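Local coordinates for protein 4-oxalmesaconate hydratase (Pseudomonas putida, PDB 5CGZ) that catalyses the zinc-dependent hydration of the enol form of oxalomesaconate to 4-carboxy-4-hydroxy-2-oxoadipate, the third step of gallate degradation, at residues R134-Q138 against V149-V154. Numbering follows the deposited sequence.
Sequences RIIAQ and VGAPPV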
loop_
_atom_site.group_PDB
_atom_site.type_symbol
_atom_site.label_atom_id
_atom_site.label_comp_id
_atom_site.label_asym_id
_atom_site.label_seq_id
_atom_site.Cartn_x
_atom_site.Cartn_y
_atom_site.Cartn_z
ATOM N N ARG A 134 -8.413 -18.174 -17.451
ATOM C CA ARG A 134 -8.317 -19.246 -16.470
ATOM C C ARG A 134 -9.639 -19.451 -15.728
ATOM O O ARG A 134 -10.095 -20.587 -15.533
ATOM C CB ARG A 134 -7.191 -18.932 -15.479
ATOM C CG ARG A 134 -6.991 -19.922 -14.344
ATOM C CD ARG A 134 -5.786 -19.442 -13.524
ATOM N NE ARG A 134 -5.642 -20.098 -12.226
ATOM C CZ ARG A 134 -6.378 -19.824 -11.148
ATOM N NH1 ARG A 134 -7.349 -18.914 -11.199
ATOM N NH2 ARG A 134 -6.143 -20.476 -10.018
ATOM N N ILE A 135 -10.252 -18.348 -15.304
ATOM C CA ILE A 135 -11.513 -18.423 -14.577
ATOM C C ILE A 135 -12.658 -18.894 -15.493
ATOM O O ILE A 135 -13.486 -19.708 -15.079
ATOM C CB ILE A 135 -11.865 -17.065 -13.936
ATOM C CG1 ILE A 135 -10.833 -16.711 -12.847
ATOM C CG2 ILE A 135 -13.284 -17.090 -13.364
ATOM C CD1 ILE A 135 -10.869 -15.260 -12.395
ATOM N N ILE A 136 -12.710 -18.389 -16.725
ATOM C CA ILE A 136 -13.711 -18.865 -17.687
ATOM C C ILE A 136 -13.602 -20.385 -17.836
ATOM O O ILE A 136 -14.612 -21.094 -17.831
ATOM C CB ILE A 136 -13.553 -18.214 -19.082
ATOM C CG1 ILE A 136 -13.655 -16.685 -18.989
ATOM C CG2 ILE A 136 -14.594 -18.791 -20.076
ATOM C CD1 ILE A 136 -14.908 -16.194 -18.301
ATOM N N ALA A 137 -12.366 -20.874 -17.930
ATOM C CA ALA A 137 -12.111 -22.305 -18.115
ATOM C C ALA A 137 -12.497 -23.140 -16.886
ATOM O O ALA A 137 -12.644 -24.367 -16.973
ATOM C CB ALA A 137 -10.649 -22.531 -18.470
ATOM N N GLN A 138 -12.665 -22.475 -15.744
ATOM C CA GLN A 138 -13.166 -23.138 -14.541
ATOM C C GLN A 138 -14.688 -23.347 -14.555
ATOM O O GLN A 138 -15.214 -24.150 -13.786
ATOM C CB GLN A 138 -12.804 -22.323 -13.294
ATOM C CG GLN A 138 -11.319 -22.234 -12.960
ATOM C CD GLN A 138 -11.076 -21.308 -11.770
ATOM O OE1 GLN A 138 -11.828 -20.350 -11.568
ATOM N NE2 GLN A 138 -10.033 -21.590 -10.979
ATOM N N VAL A 149 -11.088 -26.615 -15.848
ATOM C CA VAL A 149 -9.790 -26.353 -15.243
ATOM C C VAL A 149 -9.943 -26.269 -13.718
ATOM O O VAL A 149 -11.004 -25.871 -13.219
ATOM C CB VAL A 149 -9.194 -25.051 -15.819
ATOM C CG1 VAL A 149 -8.231 -24.399 -14.853
ATOM C CG2 VAL A 149 -8.540 -25.331 -17.171
ATOM N N GLY A 150 -8.904 -26.662 -12.984
ATOM C CA GLY A 150 -8.911 -26.550 -11.528
ATOM C C GLY A 150 -8.459 -25.164 -11.078
ATOM O O GLY A 150 -9.003 -24.154 -11.530
ATOM N N ALA A 151 -7.453 -25.109 -10.206
ATOM C CA ALA A 151 -6.936 -23.831 -9.716
ATOM C C ALA A 151 -5.418 -23.780 -9.810
ATOM O O ALA A 151 -4.740 -23.711 -8.792
ATOM C CB ALA A 151 -7.389 -23.585 -8.269
ATOM N N PRO A 152 -4.876 -23.826 -11.036
ATOM C CA PRO A 152 -3.415 -23.760 -11.163
ATOM C C PRO A 152 -2.895 -22.426 -10.645
ATOM O O PRO A 152 -3.483 -21.392 -10.955
ATOM C CB PRO A 152 -3.174 -23.898 -12.675
ATOM C CG PRO A 152 -4.474 -23.427 -13.307
ATOM C CD PRO A 152 -5.556 -23.858 -12.346
ATOM N N PRO A 153 -1.831 -22.455 -9.840
ATOM C CA PRO A 153 -1.169 -21.216 -9.419
ATOM C C PRO A 153 -0.808 -20.343 -10.621
ATOM O O PRO A 153 -0.476 -20.849 -11.693
ATOM C CB PRO A 153 0.092 -21.713 -8.697
ATOM C CG PRO A 153 -0.297 -23.078 -8.170
ATOM C CD PRO A 153 -1.235 -23.657 -9.222
ATOM N N VAL A 154 -0.909 -19.033 -10.444
ATOM C CA VAL A 154 -0.514 -18.081 -11.470
ATOM C C VAL A 154 0.624 -17.220 -10.905
ATOM O O VAL A 154 0.569 -16.799 -9.751
ATOM C CB VAL A 154 -1.694 -17.192 -11.902
ATOM C CG1 VAL A 154 -1.244 -16.166 -12.950
ATOM C CG2 VAL A 154 -2.852 -18.045 -12.432
#
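R134 offers NE and NH2 to a single backbone oxygen, P152 O, at 2.8 Å and 3.0 Å. Both bonds are bent, with N-H...O angles of 141° and 134°, as expected when two donors share an acceptor; NE lies in the carbonyl plane, whereas NH2 sits above it. With CG anti to the backbone N (chi1 177°) and the chain extended as far as NE, the side chain reaches from helix 122-138 across to the loop before strand 154-157, setting the guanidinium beside P152. R134 and V154 lie alongside, pointing opposite ways, with R134 CD 3.4 Å from V154 CG2. Further along the chain, Q138 NE2 donates to G150 O at 2.8 Å, the oxygen lying close to the amide plane, and V149 N gives A137 O an almost straight bond (3.0 Å). Beside it A137 CB packs on V149 CG2 at 3.7 Å. In the second shell, R103 NE also hydrogen-bonds to A137 O, Y102 of helix 92-105 touches R134, A137 and V149, and F232 packs against R134 and V154. Replacing R134 by an alanine is likely to take both side-chain donors from P152 O and open a gap beside V154. All three acceptors are backbone carbonyls, two of them met by side chains, consistent with residues 134-138 holding the irregular 149-152 backbone before it enters strand 154-157 of the Rossmann-like sheet.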